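Long-range contact in phosphodiesterase (Candida albicans, PDB 6CPU), which is a largely helical metalloprotein of the cyclic nucleotide phosphodiesterase family (HD-type clan), carrying a zinc and a magnesium ion: residues I168-E177 and Y381-R392. Residues are numbered along the deposited sequence; the frame is centred on the assembly and turned at random.
Sequences ILNCNATRSE and YHASLFINKVLR
Leu169 and Leu385 meet methyl to methyl at the tight end of this contact, CD1 of Leu169 lying 3.5 Å from CD1 of Leu385 with the two side chains roughly perpendicular. The same Leu169 methyl touches Ser384 and lies 3.8 Å from CD2 of the Tyr381 ring, while Ile168 CG2 packs 4.0 Å from CD2 of Leu385. Branched aliphatic residues suit this end because their methyls interlock beside the tyrosine, and Leu385 CD1 lies over one ring face, toward its rim. Small Ser384 admits the leucine, and its OG joins Leu169 O through a water.

One turn on, Asn172 OD1 lies 3.3 Å from CB of Lys389. A short amide suits this place: ND2 bonds its own helix at Ile168 O, which also takes the backbone N of Asn172 from the opposite face, while OD1 rests on the aliphatic part of Lys389. The lysine chain carries NZ away to a water shared with ND2.

Where helix 165-173 has ended, Arg175 reaches back to Asn388 O with both terminal nitrogens. Arg175 NH2 lies 2.8 Å from Asn388 O, in the carbonyl plane; NH1, the longer bond, comes from above that plane. Such a double grip suits arginine, whose chain, bent at chi3 (45°), turns the guanidinium end-on. In the wider pi-type turn at 386-391, Arg392 N bonds Ile387 O, and Arg175 takes the Asn388 carbonyl.

Beyond it the contact loosens: exposed Glu177 and partly exposed Arg392, long charged chains suited to a solvent-facing rim, form a long salt bridge, Glu177 OE2 to Arg392 NH2 at 3.6 Å, supplemented by a water between OE1 and NE.

Segments 168-173 and 381-392 cross at 51°, with axes 9.0 Å apart at their closest. Helix 177-193 flanks Arg175 and Arg392, whereas helices 253-264 and 411-421 pack against other sides of helix 377-394, whose His382 touches the zinc ligand Asp350.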
loop_
_atom_site.group_PDB
_atom_site.type_symbol
_atom_site.label_atom_id
_atom_site.label_comp_id
_atom_site.label_asym_id
_atom_site.label_seq_id
_atom_site.Cartn_x
_atom_site.Cartn_y
_atom_site.Cartn_z
ATOM N N ILE A 168 10.993 -12.687 -1.485
ATOM C CA ILE A 168 10.607 -11.642 -2.412
ATOM C C ILE A 168 11.724 -10.598 -2.499
ATOM O O ILE A 168 12.072 -10.152 -3.588
ATOM C CB ILE A 168 9.270 -10.982 -2.013
ATOM C CG1 ILE A 168 8.134 -12.016 -2.065
ATOM C CG2 ILE A 168 8.970 -9.818 -2.945
ATOM C CD1 ILE A 168 6.864 -11.581 -1.344
ATOM N N LEU A 169 12.288 -10.239 -1.355
ATOM C CA LEU A 169 13.379 -9.271 -1.303
ATOM C C LEU A 169 14.583 -9.753 -2.137
ATOM O O LEU A 169 15.107 -9.011 -2.984
ATOM C CB LEU A 169 13.777 -9.076 0.150
ATOM C CG LEU A 169 14.575 -7.860 0.561
ATOM C CD1 LEU A 169 13.845 -6.570 0.237
ATOM C CD2 LEU A 169 14.852 -7.970 2.056
ATOM N N ASN A 170 14.983 -10.997 -1.913
ATOM C CA ASN A 170 16.115 -11.600 -2.633
ATOM C C ASN A 170 15.854 -11.720 -4.124
ATOM O O ASN A 170 16.729 -11.402 -4.930
ATOM C CB ASN A 170 16.451 -12.971 -2.065
ATOM C CG ASN A 170 17.591 -13.658 -2.819
ATOM O OD1 ASN A 170 17.364 -14.510 -3.695
ATOM N ND2 ASN A 170 18.816 -13.277 -2.496
ATOM N N CYS A 171 14.649 -12.148 -4.490
ATOM C CA CYS A 171 14.306 -12.320 -5.889
ATOM C C CYS A 171 14.409 -10.996 -6.644
ATOM O O CYS A 171 14.886 -10.960 -7.779
ATOM C CB CYS A 171 12.907 -12.910 -6.050
ATOM S SG CYS A 171 12.454 -13.096 -7.785
ATOM N N ASN A 172 13.961 -9.908 -6.024
ATOM C CA ASN A 172 13.988 -8.621 -6.692
ATOM C C ASN A 172 15.333 -7.906 -6.671
ATOM O O ASN A 172 15.567 -7.029 -7.517
ATOM C CB ASN A 172 12.879 -7.722 -6.176
ATOM C CG ASN A 172 11.541 -8.166 -6.680
ATOM O OD1 ASN A 172 11.168 -7.880 -7.818
ATOM N ND2 ASN A 172 10.841 -8.932 -5.872
ATOM N N ALA A 173 16.218 -8.292 -5.763
ATOM C CA ALA A 173 17.555 -7.716 -5.716
ATOM C C ALA A 173 18.538 -8.385 -6.703
ATOM O O ALA A 173 19.505 -7.758 -7.149
ATOM C CB ALA A 173 18.093 -7.799 -4.315
ATOM N N THR A 174 18.304 -9.653 -7.025
ATOM C CA THR A 174 19.292 -10.455 -7.773
ATOM C C THR A 174 18.920 -10.692 -9.239
ATOM O O THR A 174 19.585 -11.453 -9.943
ATOM C CB THR A 174 19.505 -11.817 -7.111
ATOM O OG1 THR A 174 18.268 -12.549 -7.126
ATOM C CG2 THR A 174 19.989 -11.644 -5.700
ATOM N N ARG A 175 17.874 -10.022 -9.693
ATOM C CA ARG A 175 17.310 -10.254 -11.018
ATOM C C ARG A 175 18.309 -9.804 -12.095
ATOM O O ARG A 175 18.929 -8.757 -11.955
ATOM C CB ARG A 175 15.970 -9.495 -11.105
ATOM C CG ARG A 175 15.011 -9.964 -12.170
ATOM C CD ARG A 175 13.715 -9.158 -12.188
ATOM N NE ARG A 175 13.933 -7.712 -12.100
ATOM C CZ ARG A 175 13.476 -6.910 -11.130
ATOM N NH1 ARG A 175 12.735 -7.381 -10.123
ATOM N NH2 ARG A 175 13.765 -5.616 -11.166
ATOM N N SER A 176 18.520 -10.604 -13.146
ATOM C CA SER A 176 19.456 -10.198 -14.217
ATOM C C SER A 176 18.840 -9.112 -15.094
ATOM O O SER A 176 17.631 -8.885 -15.060
ATOM C CB SER A 176 19.851 -11.382 -15.105
ATOM O OG SER A 176 18.737 -11.862 -15.834
ATOM N N GLU A 177 19.669 -8.446 -15.894
ATOM C CA GLU A 177 19.162 -7.427 -16.799
ATOM C C GLU A 177 18.216 -8.049 -17.839
ATOM O O GLU A 177 17.209 -7.442 -18.192
ATOM C CB GLU A 177 20.314 -6.653 -17.460
ATOM C CG GLU A 177 19.952 -5.229 -17.870
ATOM C CD GLU A 177 19.884 -4.232 -16.702
ATOM O OE1 GLU A 177 19.838 -4.644 -15.510
ATOM O OE2 GLU A 177 19.873 -3.010 -16.980
ATOM N N TYR A 381 12.767 -2.721 3.853
ATOM C CA TYR A 381 12.039 -3.703 3.062
ATOM C C TYR A 381 11.066 -3.024 2.079
ATOM O O TYR A 381 11.099 -3.289 0.870
ATOM C CB TYR A 381 11.310 -4.666 4.018
ATOM C CG TYR A 381 10.437 -5.689 3.331
ATOM C CD1 TYR A 381 9.040 -5.546 3.259
ATOM C CD2 TYR A 381 11.012 -6.812 2.769
ATOM C CE1 TYR A 381 8.264 -6.530 2.633
ATOM C CE2 TYR A 381 10.254 -7.766 2.142
ATOM C CZ TYR A 381 8.906 -7.633 2.063
ATOM O OH TYR A 381 8.248 -8.658 1.393
ATOM N N HIS A 382 10.253 -2.091 2.565
ATOM C CA HIS A 382 9.322 -1.393 1.677
ATOM C C HIS A 382 10.061 -0.663 0.558
ATOM O O HIS A 382 9.652 -0.720 -0.591
ATOM C CB HIS A 382 8.444 -0.351 2.402
ATOM C CG HIS A 382 7.742 -0.865 3.611
ATOM N ND1 HIS A 382 7.075 -2.068 3.638
ATOM C CD2 HIS A 382 7.594 -0.323 4.839
ATOM C CE1 HIS A 382 6.563 -2.257 4.839
ATOM N NE2 HIS A 382 6.867 -1.213 5.586
ATOM N N ALA A 383 11.149 0.018 0.894
ATOM C CA ALA A 383 11.888 0.810 -0.100
ATOM C C ALA A 383 12.509 -0.103 -1.168
ATOM O O ALA A 383 12.516 0.193 -2.364
ATOM C CB ALA A 383 12.971 1.625 0.585
ATOM N N SER A 384 13.047 -1.223 -0.716
ATOM C CA SER A 384 13.726 -2.126 -1.626
ATOM C C SER A 384 12.714 -2.761 -2.576
ATOM O O SER A 384 12.917 -2.791 -3.801
ATOM C CB SER A 384 14.509 -3.173 -0.846
ATOM O OG SER A 384 15.302 -3.936 -1.743
ATOM N N LEU A 385 11.613 -3.253 -2.025
ATOM C CA LEU A 385 10.521 -3.765 -2.859
ATOM C C LEU A 385 9.934 -2.740 -3.804
ATOM O O LEU A 385 9.725 -3.023 -4.976
ATOM C CB LEU A 385 9.381 -4.328 -2.001
ATOM C CG LEU A 385 9.378 -5.839 -1.904
ATOM C CD1 LEU A 385 10.619 -6.326 -1.188
ATOM C CD2 LEU A 385 8.113 -6.339 -1.219
ATOM N N PHE A 386 9.590 -1.561 -3.299
ATOM C CA PHE A 386 8.899 -0.604 -4.151
ATOM C C PHE A 386 9.757 -0.199 -5.346
ATOM O O PHE A 386 9.268 -0.127 -6.484
ATOM C CB PHE A 386 8.465 0.615 -3.357
ATOM C CG PHE A 386 7.592 1.559 -4.124
ATOM C CD1 PHE A 386 6.438 1.110 -4.774
ATOM C CD2 PHE A 386 7.893 2.902 -4.169
ATOM C CE1 PHE A 386 5.625 2.008 -5.469
ATOM C CE2 PHE A 386 7.084 3.796 -4.856
ATOM C CZ PHE A 386 5.948 3.351 -5.496
ATOM N N ILE A 387 11.043 0.023 -5.105
ATOM C CA ILE A 387 11.936 0.399 -6.199
ATOM C C ILE A 387 12.194 -0.787 -7.119
ATOM O O ILE A 387 12.048 -0.669 -8.328
ATOM C CB ILE A 387 13.292 0.955 -5.707
ATOM C CG1 ILE A 387 13.105 2.193 -4.814
ATOM C CG2 ILE A 387 14.211 1.239 -6.910
ATOM C CD1 ILE A 387 12.310 3.328 -5.434
ATOM N N ASN A 388 12.567 -1.937 -6.556
ATOM C CA ASN A 388 13.113 -3.016 -7.371
ATOM C C ASN A 388 12.068 -3.943 -7.961
ATOM O O ASN A 388 12.290 -4.524 -9.022
ATOM C CB ASN A 388 14.121 -3.812 -6.581
ATOM C CG ASN A 388 15.276 -2.953 -6.101
ATOM O OD1 ASN A 388 15.848 -2.189 -6.867
ATOM N ND2 ASN A 388 15.617 -3.084 -4.850
ATOM N N LYS A 389 10.931 -4.084 -7.281
ATOM C CA LYS A 389 9.838 -4.880 -7.832
ATOM C C LYS A 389 8.895 -4.029 -8.668
ATOM O O LYS A 389 8.569 -4.401 -9.788
ATOM C CB LYS A 389 9.055 -5.610 -6.731
ATOM C CG LYS A 389 7.843 -6.384 -7.237
ATOM C CD LYS A 389 7.233 -7.237 -6.137
ATOM C CE LYS A 389 5.886 -7.829 -6.544
ATOM N NZ LYS A 389 5.989 -8.721 -7.721
ATOM N N VAL A 390 8.411 -2.921 -8.113
ATOM C CA VAL A 390 7.354 -2.154 -8.758
ATOM C C VAL A 390 7.893 -1.153 -9.794
ATOM O O VAL A 390 7.629 -1.308 -10.987
ATOM C CB VAL A 390 6.450 -1.446 -7.724
ATOM C CG1 VAL A 390 5.394 -0.611 -8.429
ATOM C CG2 VAL A 390 5.793 -2.471 -6.823
ATOM N N LEU A 391 8.649 -0.153 -9.357
ATOM C CA LEU A 391 9.010 0.960 -10.253
ATOM C C LEU A 391 10.029 0.567 -11.323
ATOM O O LEU A 391 9.934 1.048 -12.452
ATOM C CB LEU A 391 9.494 2.183 -9.462
ATOM C CG LEU A 391 8.487 2.837 -8.502
ATOM C CD1 LEU A 391 9.154 3.944 -7.711
ATOM C CD2 LEU A 391 7.271 3.381 -9.256
ATOM N N ARG A 392 10.986 -0.307 -10.989
ATOM C CA ARG A 392 12.002 -0.736 -11.973
ATOM C C ARG A 392 11.362 -1.396 -13.195
ATOM O O ARG A 392 11.862 -1.262 -14.314
ATOM C CB ARG A 392 13.022 -1.692 -11.331
ATOM C CG ARG A 392 14.129 -2.192 -12.264
ATOM C CD ARG A 392 15.019 -1.047 -12.729
ATOM N NE ARG A 392 15.952 -1.457 -13.780
ATOM C CZ ARG A 392 15.698 -1.486 -15.090
ATOM N NH1 ARG A 392 14.501 -1.173 -15.589
ATOM N NH2 ARG A 392 16.669 -1.865 -15.919
HETATM O O HOH W 1 14.609 -6.118 -3.571
HETATM O O HOH W 2 8.471 -10.451 -7.057
HETATM O O HOH W 3 18.921 -2.354 -13.755
#